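Side-chain contacts in uncharacterized protein (Bacteroides ovatus CL02T12C04, PDB 6PTM), which probably acts as an exo-carrageenase of glycoside hydrolase family 42, cleaving sugar units from the ends of carrageenan chains: residues Asp192-Thr197 and Pro276-Lys281; Gly287-Asn292 and Phe467-His472; Thr391-Met396 and Glu412-Asn417; Leu399-Lys404 and Asp446-Cys451. All blocks are in the same frame, centred on the assembly; numbering follows the deposited sequence.

Contact 1: residues Asp192-Thr197 and Pro276-Lys281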
loop_
_atom_site.group_PDB
_atom_site.type_symbol
_atom_site.label_atom_id
_atom_site.label_comp_id
_atom_site.label_asym_id
_atom_site.label_seq_id
_atom_site.Cartn_x
_atom_site.Cartn_y
_atom_site.Cartn_z
ATOM N N ASP A 192 18.813 4.121 1.112
ATOM C CA ASP A 192 19.616 5.022 0.256
ATOM C C ASP A 192 18.708 5.446 -0.895
ATOM O O ASP A 192 17.499 5.075 -0.904
ATOM C CB ASP A 192 20.867 4.301 -0.242
ATOM C CG ASP A 192 22.066 5.181 -0.589
ATOM O OD1 ASP A 192 21.863 6.389 -0.914
ATOM O OD2 ASP A 192 23.188 4.624 -0.603
ATOM N N GLY A 193 19.291 6.133 -1.870
ATOM C CA GLY A 193 18.601 6.459 -3.120
ATOM C C GLY A 193 19.135 7.720 -3.748
ATOM O O GLY A 193 20.200 8.225 -3.331
ATOM N N PHE A 194 18.458 8.154 -4.796
ATOM C CA PHE A 194 18.894 9.276 -5.645
ATOM C C PHE A 194 17.642 9.958 -6.195
ATOM O O PHE A 194 16.680 9.263 -6.554
ATOM C CB PHE A 194 19.851 8.794 -6.734
ATOM C CG PHE A 194 20.455 9.959 -7.465
ATOM C CD1 PHE A 194 21.478 10.696 -6.885
ATOM C CD2 PHE A 194 19.962 10.369 -8.694
ATOM C CE1 PHE A 194 21.995 11.820 -7.528
ATOM C CE2 PHE A 194 20.497 11.481 -9.342
ATOM C CZ PHE A 194 21.521 12.198 -8.764
ATOM N N PHE A 195 17.622 11.289 -6.154
ATOM C CA PHE A 195 16.497 12.129 -6.637
ATOM C C PHE A 195 16.935 12.793 -7.937
ATOM O O PHE A 195 18.022 13.340 -7.975
ATOM C CB PHE A 195 16.158 13.206 -5.610
ATOM C CG PHE A 195 15.143 14.207 -6.089
ATOM C CD1 PHE A 195 15.538 15.404 -6.673
ATOM C CD2 PHE A 195 13.791 13.951 -5.960
ATOM C CE1 PHE A 195 14.591 16.319 -7.111
ATOM C CE2 PHE A 195 12.848 14.872 -6.378
ATOM C CZ PHE A 195 13.249 16.046 -6.971
ATOM N N MET A 196 16.109 12.771 -8.965
ATOM C CA MET A 196 16.360 13.621 -10.151
ATOM C C MET A 196 15.037 14.125 -10.721
ATOM O O MET A 196 13.977 13.641 -10.307
ATOM C CB MET A 196 17.140 12.858 -11.219
ATOM C CG MET A 196 16.477 11.606 -11.669
ATOM S SD MET A 196 17.649 10.820 -12.783
ATOM C CE MET A 196 16.627 9.429 -13.271
ATOM N N THR A 197 15.136 15.096 -11.627
ATOM C CA THR A 197 14.013 15.852 -12.204
ATOM C C THR A 197 14.347 16.164 -13.660
ATOM O O THR A 197 15.559 16.372 -13.994
ATOM C CB THR A 197 13.728 17.103 -11.360
ATOM O OG1 THR A 197 12.663 17.766 -12.017
ATOM C CG2 THR A 197 14.908 18.038 -11.208
ATOM N N PRO A 276 23.248 5.473 -16.619
ATOM C CA PRO A 276 24.526 4.759 -16.708
ATOM C C PRO A 276 25.414 4.823 -15.451
ATOM O O PRO A 276 26.135 3.913 -15.221
ATOM C CB PRO A 276 25.225 5.438 -17.899
ATOM C CG PRO A 276 24.054 5.812 -18.780
ATOM C CD PRO A 276 23.043 6.355 -17.784
ATOM N N TYR A 277 25.317 5.875 -14.653
ATOM C CA TYR A 277 26.082 6.024 -13.395
ATOM C C TYR A 277 25.474 5.177 -12.273
ATOM O O TYR A 277 26.201 4.876 -11.309
ATOM C CB TYR A 277 26.102 7.488 -12.971
ATOM C CG TYR A 277 26.926 8.381 -13.856
ATOM C CD1 TYR A 277 28.306 8.388 -13.784
ATOM C CD2 TYR A 277 26.324 9.233 -14.761
ATOM C CE1 TYR A 277 29.065 9.246 -14.571
ATOM C CE2 TYR A 277 27.062 10.089 -15.565
ATOM C CZ TYR A 277 28.448 10.107 -15.462
ATOM O OH TYR A 277 29.168 10.954 -16.275
ATOM N N MET A 278 24.195 4.810 -12.382
ATOM C CA MET A 278 23.426 4.185 -11.278
ATOM C C MET A 278 23.347 2.674 -11.513
ATOM O O MET A 278 22.996 1.954 -10.538
ATOM C CB MET A 278 21.979 4.687 -11.216
ATOM C CG MET A 278 21.840 6.154 -11.241
ATOM S SD MET A 278 20.103 6.641 -11.048
ATOM C CE MET A 278 20.165 8.286 -11.742
ATOM N N ALA A 279 23.586 2.208 -12.748
ATOM C CA ALA A 279 23.155 0.862 -13.190
ATOM C C ALA A 279 23.835 -0.201 -12.323
ATOM O O ALA A 279 25.078 -0.144 -12.153
ATOM C CB ALA A 279 23.444 0.647 -14.656
ATOM N N GLY A 280 23.039 -1.083 -11.715
ATOM C CA GLY A 280 23.541 -2.240 -10.959
ATOM C C GLY A 280 23.875 -1.871 -9.530
ATOM O O GLY A 280 24.236 -2.764 -8.764
ATOM N N LYS A 281 23.803 -0.599 -9.158
ATOM C CA LYS A 281 24.330 -0.177 -7.840
ATOM C C LYS A 281 23.330 -0.556 -6.744
ATOM O O LYS A 281 22.090 -0.542 -6.994
ATOM C CB LYS A 281 24.712 1.299 -7.888
ATOM C CG LYS A 281 25.900 1.489 -8.831
ATOM C CD LYS A 281 26.668 2.758 -8.705
ATOM C CE LYS A 281 27.868 2.759 -9.635
ATOM N NZ LYS A 281 28.465 4.113 -9.642
#
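F194 and M278 mark the closest backbone approach of strand 192-197 to the C-terminal end of helix 261-278, their CA atoms 8.8 Å apart, so side chains alone bridge the gap. M278 does the reaching: beyond CG its chain is extended, and its terminal methyl is the single atom that touches both partners. M278 CE lies 3.7 Å from F194 CD2, approaching the ring obliquely, with the two side chains crossing at about a right angle. M278 SD stands 5.4 Å from the centroid of the F194 ring and 52° off its normal, a slanted Met-aromatic contact. The same M278 CE lies 3.7 Å from M196 SD, M196 being two residues beyond F194 on the strand. M196 CG sits between the backbone N and the carbonyl carbon (chi1 57°), and the rest of the chain runs out straight toward the helix. After M278 comes a type II beta turn to K281. The contact packs the end of helix 261-278 onto strand 192-197, the second of the barrel: M278 and M196 both also touch V227 on neighbouring strand 225-230, M196 meets L270 and T274 earlier in helix 261-278, and F194 leans on L216 of helix 210-218.

Contact 2: residues Gly287-Asn292 and Phe467-His472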
loop_
_atom_site.group_PDB
_atom_site.type_symbol
_atom_site.label_atom_id
_atom_site.label_comp_id
_atom_site.label_asym_id
_atom_site.label_seq_id
_atom_site.Cartn_x
_atom_site.Cartn_y
_atom_site.Cartn_z
ATOM N N GLY A 287 14.652 -0.145 -6.609
ATOM C CA GLY A 287 14.075 0.161 -7.912
ATOM C C GLY A 287 14.028 1.642 -8.215
ATOM O O GLY A 287 14.644 2.479 -7.466
ATOM N N TYR A 288 13.393 1.922 -9.351
ATOM C CA TYR A 288 13.186 3.262 -9.931
ATOM C C TYR A 288 11.704 3.616 -9.804
ATOM O O TYR A 288 10.811 2.943 -10.384
ATOM C CB TYR A 288 13.641 3.282 -11.392
ATOM C CG TYR A 288 15.103 3.012 -11.621
ATOM C CD1 TYR A 288 15.603 1.712 -11.571
ATOM C CD2 TYR A 288 15.971 4.032 -11.984
ATOM C CE1 TYR A 288 16.940 1.446 -11.811
ATOM C CE2 TYR A 288 17.316 3.780 -12.233
ATOM C CZ TYR A 288 17.797 2.482 -12.146
ATOM O OH TYR A 288 19.096 2.180 -12.412
ATOM N N MET A 289 11.445 4.666 -9.038
ATOM C CA MET A 289 10.073 5.126 -8.717
ATOM C C MET A 289 9.658 6.142 -9.779
ATOM O O MET A 289 10.265 7.233 -9.817
ATOM C CB MET A 289 10.099 5.741 -7.318
ATOM C CG MET A 289 8.772 5.710 -6.606
ATOM S SD MET A 289 7.656 6.936 -7.227
ATOM C CE MET A 289 8.535 8.483 -6.998
ATOM N N LEU A 290 8.730 5.785 -10.665
ATOM C CA LEU A 290 8.580 6.504 -11.952
ATOM C C LEU A 290 7.740 7.774 -11.774
ATOM O O LEU A 290 7.907 8.665 -12.604
ATOM C CB LEU A 290 7.971 5.608 -13.034
ATOM C CG LEU A 290 8.779 4.365 -13.388
ATOM C CD1 LEU A 290 8.066 3.538 -14.446
ATOM C CD2 LEU A 290 10.190 4.718 -13.828
ATOM N N CYS A 291 6.900 7.868 -10.739
ATOM C CA CYS A 291 6.157 9.107 -10.438
ATOM C C CYS A 291 5.540 9.020 -9.035
ATOM O O CYS A 291 4.997 7.946 -8.671
ATOM C CB CYS A 291 5.044 9.345 -11.460
ATOM S SG CYS A 291 4.337 11.015 -11.392
ATOM N N ASN A 292 5.568 10.152 -8.338
ATOM C CA ASN A 292 4.847 10.465 -7.078
ATOM C C ASN A 292 3.343 10.710 -7.340
ATOM O O ASN A 292 3.021 11.753 -7.926
ATOM C CB ASN A 292 5.481 11.730 -6.491
ATOM C CG ASN A 292 4.957 12.077 -5.121
ATOM O OD1 ASN A 292 5.560 11.751 -4.076
ATOM N ND2 ASN A 292 3.834 12.745 -5.126
ATOM N N PHE A 467 6.591 -2.231 -2.035
ATOM C CA PHE A 467 7.327 -1.074 -1.476
ATOM C C PHE A 467 6.377 0.112 -1.365
ATOM O O PHE A 467 6.001 0.662 -2.395
ATOM C CB PHE A 467 8.540 -0.748 -2.349
ATOM C CG PHE A 467 9.482 0.275 -1.764
ATOM C CD1 PHE A 467 9.404 0.688 -0.443
ATOM C CD2 PHE A 467 10.470 0.824 -2.559
ATOM C CE1 PHE A 467 10.292 1.625 0.063
ATOM C CE2 PHE A 467 11.375 1.733 -2.043
ATOM C CZ PHE A 467 11.264 2.158 -0.742
ATOM N N ASN A 468 5.932 0.404 -0.148
ATOM C CA ASN A 468 5.154 1.622 0.176
ATOM C C ASN A 468 6.143 2.772 0.367
ATOM O O ASN A 468 6.818 2.790 1.387
ATOM C CB ASN A 468 4.244 1.414 1.383
ATOM C CG ASN A 468 3.306 2.576 1.581
ATOM O OD1 ASN A 468 3.647 3.725 1.244
ATOM N ND2 ASN A 468 2.158 2.292 2.193
ATOM N N THR A 469 6.251 3.650 -0.632
ATOM C CA THR A 469 7.328 4.667 -0.776
ATOM C C THR A 469 6.927 5.952 -0.061
ATOM O O THR A 469 7.754 6.857 0.021
ATOM C CB THR A 469 7.655 4.928 -2.247
ATOM O OG1 THR A 469 6.445 5.048 -3.015
ATOM C CG2 THR A 469 8.530 3.813 -2.777
ATOM N N GLU A 470 5.702 6.026 0.435
ATOM C CA GLU A 470 5.299 7.146 1.309
ATOM C C GLU A 470 4.186 6.655 2.219
ATOM O O GLU A 470 3.014 6.936 1.921
ATOM C CB GLU A 470 4.887 8.344 0.462
ATOM C CG GLU A 470 4.703 9.611 1.272
ATOM C CD GLU A 470 4.166 10.773 0.453
ATOM O OE1 GLU A 470 4.619 10.930 -0.705
ATOM O OE2 GLU A 470 3.237 11.455 0.942
ATOM N N GLY A 471 4.552 5.944 3.280
ATOM C CA GLY A 471 3.587 5.244 4.143
ATOM C C GLY A 471 2.707 6.239 4.882
ATOM O O GLY A 471 3.262 7.131 5.596
ATOM N N HIS A 472 1.388 6.125 4.707
ATOM C CA HIS A 472 0.397 7.038 5.323
ATOM C C HIS A 472 -0.460 6.224 6.300
ATOM O O HIS A 472 -1.686 6.490 6.413
ATOM C CB HIS A 472 -0.359 7.825 4.231
ATOM C CG HIS A 472 0.400 9.012 3.736
ATOM N ND1 HIS A 472 0.661 10.123 4.552
ATOM C CD2 HIS A 472 0.972 9.266 2.536
ATOM C CE1 HIS A 472 1.391 10.989 3.864
ATOM N NE2 HIS A 472 1.610 10.475 2.619
HETATM O O HOH W 1 3.559 12.834 -2.203
#
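M289 and T469 meet inside a (beta/alpha)8 barrel of the GH-A clan, between the fourth strand, 288-292, and the seventh, 466-471. The first torsion of M289 swings CG away from the backbone N to within 4.3 Å of T469 CG2, a loose apolar touch; beyond CG the chain bends twice, curling SD and CE round. That same T469 methyl stands 3.5 Å above the F467 ring plane, over its centre. At the strand ends, N292 and E470 both swing CG anti to the backbone N (chi1 -173° and -169°), which sends their polar ends toward one another. Amide and carboxylate planes are 29° apart, and N292 OD1 lies 3.6 Å from E470 OE1. Two like acceptors are reconciled by what bridges them: K394 NZ hydrogen-bonds N292 OD1 and forms a salt bridge with E470 OE1, while a water accepts from N292 ND2 (2.9 Å) and donates to E470 OE1 (2.6 Å). In clan GH-A the two catalytic carboxylates lie at the ends of the fourth and seventh strands, so E470 and the neighbouring N292 probably line the active site. The backbone is fixed by an Asx turn, N468 OD1 accepting from E470 N in the carbonyl plane. The second carboxylate oxygen, E470 OE2, takes H472 NE2 on its anti side at 2.5 Å, the oxygen close to the imidazole plane.

Contact 3: residues Thr391-Met396 and Glu412-Asn417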
loop_
_atom_site.group_PDB
_atom_site.type_symbol
_atom_site.label_atom_id
_atom_site.label_comp_id
_atom_site.label_asym_id
_atom_site.label_seq_id
_atom_site.Cartn_x
_atom_site.Cartn_y
_atom_site.Cartn_z
ATOM N N THR A 391 11.205 -1.317 -11.689
ATOM C CA THR A 391 10.424 -0.076 -11.625
ATOM C C THR A 391 9.192 -0.299 -10.762
ATOM O O THR A 391 8.670 -1.433 -10.686
ATOM C CB THR A 391 10.082 0.453 -13.020
ATOM O OG1 THR A 391 9.161 -0.439 -13.657
ATOM C CG2 THR A 391 11.327 0.636 -13.862
ATOM N N HIS A 392 8.712 0.815 -10.236
ATOM C CA HIS A 392 7.415 0.922 -9.561
ATOM C C HIS A 392 6.954 2.360 -9.620
ATOM O O HIS A 392 7.722 3.250 -10.008
ATOM C CB HIS A 392 7.522 0.389 -8.117
ATOM C CG HIS A 392 8.658 0.960 -7.349
ATOM N ND1 HIS A 392 8.492 1.992 -6.441
ATOM C CD2 HIS A 392 9.961 0.617 -7.320
ATOM C CE1 HIS A 392 9.656 2.276 -5.900
ATOM N NE2 HIS A 392 10.591 1.427 -6.419
ATOM N N ILE A 393 5.730 2.551 -9.164
ATOM C CA ILE A 393 5.017 3.844 -9.205
ATOM C C ILE A 393 4.389 4.074 -7.825
ATOM O O ILE A 393 3.800 3.111 -7.259
ATOM C CB ILE A 393 3.990 3.795 -10.353
ATOM C CG1 ILE A 393 4.643 3.415 -11.687
ATOM C CG2 ILE A 393 3.209 5.091 -10.466
ATOM C CD1 ILE A 393 3.625 2.894 -12.719
ATOM N N LYS A 394 4.484 5.299 -7.300
ATOM C CA LYS A 394 3.851 5.622 -5.992
ATOM C C LYS A 394 2.351 5.855 -6.231
ATOM O O LYS A 394 1.872 7.011 -6.221
ATOM C CB LYS A 394 4.549 6.792 -5.317
ATOM C CG LYS A 394 3.959 7.134 -3.952
ATOM C CD LYS A 394 4.449 8.416 -3.388
ATOM C CE LYS A 394 5.946 8.393 -3.103
ATOM N NZ LYS A 394 6.398 9.639 -2.426
ATOM N N ILE A 395 1.638 4.765 -6.488
ATOM C CA ILE A 395 0.194 4.806 -6.838
ATOM C C ILE A 395 -0.607 4.997 -5.554
ATOM O O ILE A 395 -0.338 4.281 -4.584
ATOM C CB ILE A 395 -0.237 3.523 -7.558
ATOM C CG1 ILE A 395 0.455 3.382 -8.915
ATOM C CG2 ILE A 395 -1.745 3.484 -7.667
ATOM C CD1 ILE A 395 0.370 1.971 -9.445
ATOM N N MET A 396 -1.589 5.895 -5.582
ATOM C CA MET A 396 -2.541 6.044 -4.454
ATOM C C MET A 396 -3.537 4.895 -4.545
ATOM O O MET A 396 -4.331 4.874 -5.461
ATOM C CB MET A 396 -3.281 7.375 -4.559
ATOM C CG MET A 396 -2.377 8.570 -4.359
ATOM S SD MET A 396 -3.091 10.039 -5.114
ATOM C CE MET A 396 -4.762 10.052 -4.426
ATOM N N GLU A 412 -4.318 -2.645 -12.068
ATOM C CA GLU A 412 -3.919 -3.984 -12.544
ATOM C C GLU A 412 -2.748 -3.826 -13.517
ATOM O O GLU A 412 -1.729 -4.494 -13.334
ATOM C CB GLU A 412 -5.035 -4.691 -13.295
ATOM C CG GLU A 412 -4.547 -5.972 -13.920
ATOM C CD GLU A 412 -5.658 -6.894 -14.409
ATOM O OE1 GLU A 412 -6.671 -6.327 -14.853
ATOM O OE2 GLU A 412 -5.512 -8.149 -14.376
ATOM N N ALA A 413 -2.891 -2.956 -14.515
ATOM C CA ALA A 413 -1.880 -2.860 -15.591
ATOM C C ALA A 413 -0.587 -2.318 -14.972
ATOM O O ALA A 413 0.481 -2.861 -15.259
ATOM C CB ALA A 413 -2.382 -2.029 -16.745
ATOM N N LEU A 414 -0.666 -1.304 -14.117
ATOM C CA LEU A 414 0.567 -0.678 -13.580
ATOM C C LEU A 414 1.240 -1.667 -12.632
ATOM O O LEU A 414 2.469 -1.717 -12.630
ATOM C CB LEU A 414 0.258 0.664 -12.921
ATOM C CG LEU A 414 -0.313 1.705 -13.877
ATOM C CD1 LEU A 414 -0.546 3.023 -13.164
ATOM C CD2 LEU A 414 0.600 1.935 -15.066
ATOM N N THR A 415 0.463 -2.448 -11.881
ATOM C CA THR A 415 1.030 -3.462 -10.954
ATOM C C THR A 415 1.742 -4.557 -11.764
ATOM O O THR A 415 2.929 -4.852 -11.473
ATOM C CB THR A 415 -0.034 -4.016 -10.015
ATOM O OG1 THR A 415 -0.435 -2.924 -9.180
ATOM C CG2 THR A 415 0.535 -5.161 -9.218
ATOM N N ARG A 416 1.088 -5.060 -12.798
ATOM C CA ARG A 416 1.640 -6.117 -13.683
ATOM C C ARG A 416 2.925 -5.606 -14.349
ATOM O O ARG A 416 3.909 -6.354 -14.399
ATOM C CB ARG A 416 0.576 -6.497 -14.710
ATOM C CG ARG A 416 1.058 -7.427 -15.812
ATOM C CD ARG A 416 0.031 -7.459 -16.933
ATOM N NE ARG A 416 0.133 -6.228 -17.689
ATOM C CZ ARG A 416 -0.848 -5.676 -18.383
ATOM N NH1 ARG A 416 -2.015 -6.270 -18.455
ATOM N NH2 ARG A 416 -0.640 -4.544 -19.023
ATOM N N ASN A 417 2.887 -4.376 -14.829
ATOM C CA ASN A 417 4.012 -3.760 -15.581
ATOM C C ASN A 417 5.207 -3.424 -14.686
ATOM O O ASN A 417 6.283 -3.102 -15.239
ATOM C CB ASN A 417 3.550 -2.556 -16.389
ATOM C CG ASN A 417 2.644 -2.984 -17.520
ATOM O OD1 ASN A 417 2.461 -4.188 -17.716
ATOM N ND2 ASN A 417 2.053 -2.023 -18.219
#
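L414 and its two isoleucine partners form the hydrophobic seam of a beta-alpha unit of the barrel, in which strand 391-394 is backed by helix 411-417, which follows after the short helix 398-401. The backbones come closest at I393 and L414, whose CA atoms are 7.7 Å apart. No hydrogen bond crosses between the segments; the core of the joint is apolar, and T391 OG1 approaches N417 O only loosely, at 4.2 Å. I393 and I395 both point toward the helix. Between them K394 is the centre of an inverse gamma turn, with a weak bond from I395 N to I393 O, and its own side chain departs to the other side, toward the barrel interior. Each isoleucine turns CG1 anti to the carbonyl carbon (chi1 -54° and -65°) and runs on nearly extended, so that the two CD1 methyls lead the approach and sit side by side against L414. The I393 and L414 side chains cross at about a right angle. Both CD1 methyls reach L414 CB; I393 CD1 adds L414 CD2, at 3.9 Å, and I395 CD1 adds the CD1 branch. All three side chains are buried. I393 also touches F375 of helix 358-385, which flanks the seam, while on another side of helix 411-417 T415 packs against M457 and V460 of helix 448-460. At the helix end the backbone carbonyl of N417 accepts a hydrogen bond from K379 NZ. The tightest apolar approach is at the base of the leucine, where L414 CB sits 3.7 Å from I395 CD1.

Contact 4: residues Leu399-Lys404 and Asp446-Cys451. With EDO (1,2-ethanediol), chain D.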
loop_
_atom_site.group_PDB
_atom_site.type_symbol
_atom_site.label_atom_id
_atom_site.label_comp_id
_atom_site.label_asym_id
_atom_site.label_seq_id
_atom_site.Cartn_x
_atom_site.Cartn_y
_atom_site.Cartn_z
ATOM N N LEU A 399 -7.324 5.202 -5.736
ATOM C CA LEU A 399 -7.714 5.380 -7.161
ATOM C C LEU A 399 -8.252 4.061 -7.736
ATOM O O LEU A 399 -8.884 4.102 -8.769
ATOM C CB LEU A 399 -6.552 5.948 -7.970
ATOM C CG LEU A 399 -6.103 7.358 -7.615
ATOM C CD1 LEU A 399 -4.962 7.801 -8.503
ATOM C CD2 LEU A 399 -7.265 8.329 -7.737
ATOM N N TRP A 400 -8.062 2.938 -7.044
ATOM C CA TRP A 400 -8.776 1.663 -7.298
ATOM C C TRP A 400 -9.793 1.343 -6.194
ATOM O O TRP A 400 -10.888 0.885 -6.559
ATOM C CB TRP A 400 -7.800 0.506 -7.442
ATOM C CG TRP A 400 -8.479 -0.795 -7.682
ATOM C CD1 TRP A 400 -8.831 -1.337 -8.880
ATOM C CD2 TRP A 400 -8.844 -1.761 -6.684
ATOM N NE1 TRP A 400 -9.416 -2.564 -8.692
ATOM C CE2 TRP A 400 -9.440 -2.844 -7.351
ATOM C CE3 TRP A 400 -8.752 -1.801 -5.293
ATOM C CZ2 TRP A 400 -9.960 -3.944 -6.680
ATOM C CZ3 TRP A 400 -9.218 -2.912 -4.623
ATOM C CH2 TRP A 400 -9.833 -3.956 -5.312
ATOM N N SER A 401 -9.457 1.517 -4.905
ATOM C CA SER A 401 -10.351 1.038 -3.811
ATOM C C SER A 401 -11.574 1.968 -3.671
ATOM O O SER A 401 -12.591 1.485 -3.173
ATOM C CB SER A 401 -9.608 0.849 -2.495
ATOM O OG SER A 401 -8.953 2.043 -2.082
ATOM N N ASP A 402 -11.487 3.238 -4.079
ATOM C CA ASP A 402 -12.652 4.164 -4.144
ATOM C C ASP A 402 -13.257 4.104 -5.560
ATOM O O ASP A 402 -12.770 3.320 -6.400
ATOM C CB ASP A 402 -12.310 5.576 -3.673
ATOM C CG ASP A 402 -12.146 5.722 -2.153
ATOM O OD1 ASP A 402 -12.552 4.811 -1.412
ATOM O OD2 ASP A 402 -11.570 6.731 -1.733
ATOM N N ASN A 403 -14.333 4.868 -5.798
ATOM C CA ASN A 403 -15.241 4.666 -6.952
ATOM C C ASN A 403 -14.741 5.326 -8.242
ATOM O O ASN A 403 -15.202 4.881 -9.314
ATOM C CB ASN A 403 -16.649 5.142 -6.613
ATOM C CG ASN A 403 -17.300 4.277 -5.556
ATOM O OD1 ASN A 403 -17.293 3.052 -5.674
ATOM N ND2 ASN A 403 -17.784 4.867 -4.486
ATOM N N LYS A 404 -13.864 6.324 -8.165
ATOM C CA LYS A 404 -13.477 7.163 -9.322
ATOM C C LYS A 404 -12.530 6.390 -10.254
ATOM O O LYS A 404 -11.599 5.700 -9.749
ATOM C CB LYS A 404 -12.904 8.493 -8.824
ATOM C CG LYS A 404 -13.882 9.313 -7.960
ATOM C CD LYS A 404 -13.363 10.682 -7.538
ATOM N N ASP A 446 -9.187 3.101 8.762
ATOM C CA ASP A 446 -9.527 2.848 7.347
ATOM C C ASP A 446 -8.656 1.668 6.897
ATOM O O ASP A 446 -7.507 1.912 6.516
ATOM C CB ASP A 446 -9.354 4.123 6.512
ATOM C CG ASP A 446 -9.661 3.862 5.042
ATOM O OD1 ASP A 446 -10.122 2.738 4.738
ATOM O OD2 ASP A 446 -9.424 4.762 4.226
ATOM N N TRP A 447 -9.203 0.453 6.944
ATOM C CA TRP A 447 -8.521 -0.835 6.648
ATOM C C TRP A 447 -8.514 -1.155 5.140
ATOM O O TRP A 447 -7.950 -2.195 4.782
ATOM C CB TRP A 447 -9.195 -1.999 7.409
ATOM C CG TRP A 447 -10.631 -2.210 7.022
ATOM C CD1 TRP A 447 -11.657 -1.320 7.200
ATOM C CD2 TRP A 447 -11.210 -3.331 6.322
ATOM N NE1 TRP A 447 -12.830 -1.814 6.697
ATOM C CE2 TRP A 447 -12.596 -3.054 6.166
ATOM C CE3 TRP A 447 -10.714 -4.544 5.839
ATOM C CZ2 TRP A 447 -13.461 -3.924 5.513
ATOM C CZ3 TRP A 447 -11.582 -5.424 5.230
ATOM C CH2 TRP A 447 -12.927 -5.109 5.052
ATOM N N VAL A 448 -9.177 -0.371 4.290
ATOM C CA VAL A 448 -9.594 -0.836 2.932
ATOM C C VAL A 448 -8.361 -0.893 2.004
ATOM O O VAL A 448 -8.251 -1.874 1.250
ATOM C CB VAL A 448 -10.739 0.016 2.334
ATOM C CG1 VAL A 448 -11.039 -0.391 0.912
ATOM C CG2 VAL A 448 -12.025 -0.121 3.134
ATOM N N GLU A 449 -7.469 0.100 2.048
ATOM C CA GLU A 449 -6.267 0.102 1.171
ATOM C C GLU A 449 -5.297 -1.034 1.557
ATOM O O GLU A 449 -4.890 -1.809 0.641
ATOM C CB GLU A 449 -5.628 1.477 1.190
ATOM C CG GLU A 449 -6.533 2.522 0.586
ATOM C CD GLU A 449 -5.930 3.909 0.591
ATOM O OE1 GLU A 449 -4.684 4.034 0.416
ATOM O OE2 GLU A 449 -6.707 4.838 0.801
ATOM N N ILE A 450 -4.903 -1.166 2.833
ATOM C CA ILE A 450 -3.876 -2.179 3.238
ATOM C C ILE A 450 -4.441 -3.612 3.236
ATOM O O ILE A 450 -3.625 -4.550 3.276
ATOM C CB ILE A 450 -3.234 -1.829 4.584
ATOM C CG1 ILE A 450 -4.236 -1.743 5.736
ATOM C CG2 ILE A 450 -2.396 -0.558 4.467
ATOM C CD1 ILE A 450 -3.549 -1.627 7.093
ATOM N N CYS A 451 -5.764 -3.806 3.263
ATOM C CA CYS A 451 -6.381 -5.146 3.137
ATOM C C CYS A 451 -6.835 -5.376 1.682
ATOM O O CYS A 451 -6.196 -6.143 0.960
ATOM C CB CYS A 451 -7.509 -5.345 4.131
ATOM S SG CYS A 451 -6.920 -5.413 5.847
HETATM C C1 EDO D . -15.738 1.777 -1.039
HETATM O O1 EDO D . -14.353 1.470 -0.957
HETATM C C2 EDO D . -15.990 3.000 -1.794
HETATM O O2 EDO D . -15.108 4.041 -1.425
#
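S401 and E449 bring the backbones of helix 398-401 and helix 448-460 to 6.5 Å between CA atoms, and the contact is made by van der Waals packing alone. S401 CB rests 3.9 Å from V448 CG1, the branch that lies anti to the backbone N. S401 OG, set between its backbone N and carbonyl carbon (chi1 56°), lies alongside the aliphatic part of E449, 3.6 Å from E449 CG. The polar ends are served from outside the pair: S401 OG makes a weak bond to P397 O, and E449 OE1 accepts from S426 N.

Hydrogen bonds at the two helix ends come next. D446 OD1 caps the start of helix 448-460 by accepting from V448 N at 3.3 Å; the bond is nearly straight (167°) but meets the carboxylate from 38° above its plane. Separately, where the other helix ends, a 1,2-ethanediol molecule, probably from the crystallisation liquor, straddles the turn: its O1 donates to S401 O (2.8 Å) and its O2 to D402 OD1 (2.7 Å).

Aromatic packing continues beside the contact, with W400 stacked on F456 of helix 448-460. The whole joins two helix ends of the (beta/alpha)8 barrel: a short helix in the loop after the fifth strand and the helix leading into the seventh.

How the contacts relate
Contacts 1, 2 and 3 all reach one parallel sheet, formed by the second to fifth strands of the barrel, with centres of contacts 1 and 2 about 15 Å apart and of contacts 2 and 3 about 10 Å. M278 CB of contact 1 packs on Y288 OH of contact 2 at 4.0 Å. Neighbouring strands join contacts 2 and 3 through L290 N and H392 O (2.8 Å, a probable hydrogen bond), and contact 3 lends K394 to the probable active site. There N292 lies about 4 Å from another 1,2-ethanediol, probably from the crystallisation liquor, though such molecules often mark pockets. Contact 4 adjoins contact 3 in sequence, about 17 Å, centre to centre, from contact 2.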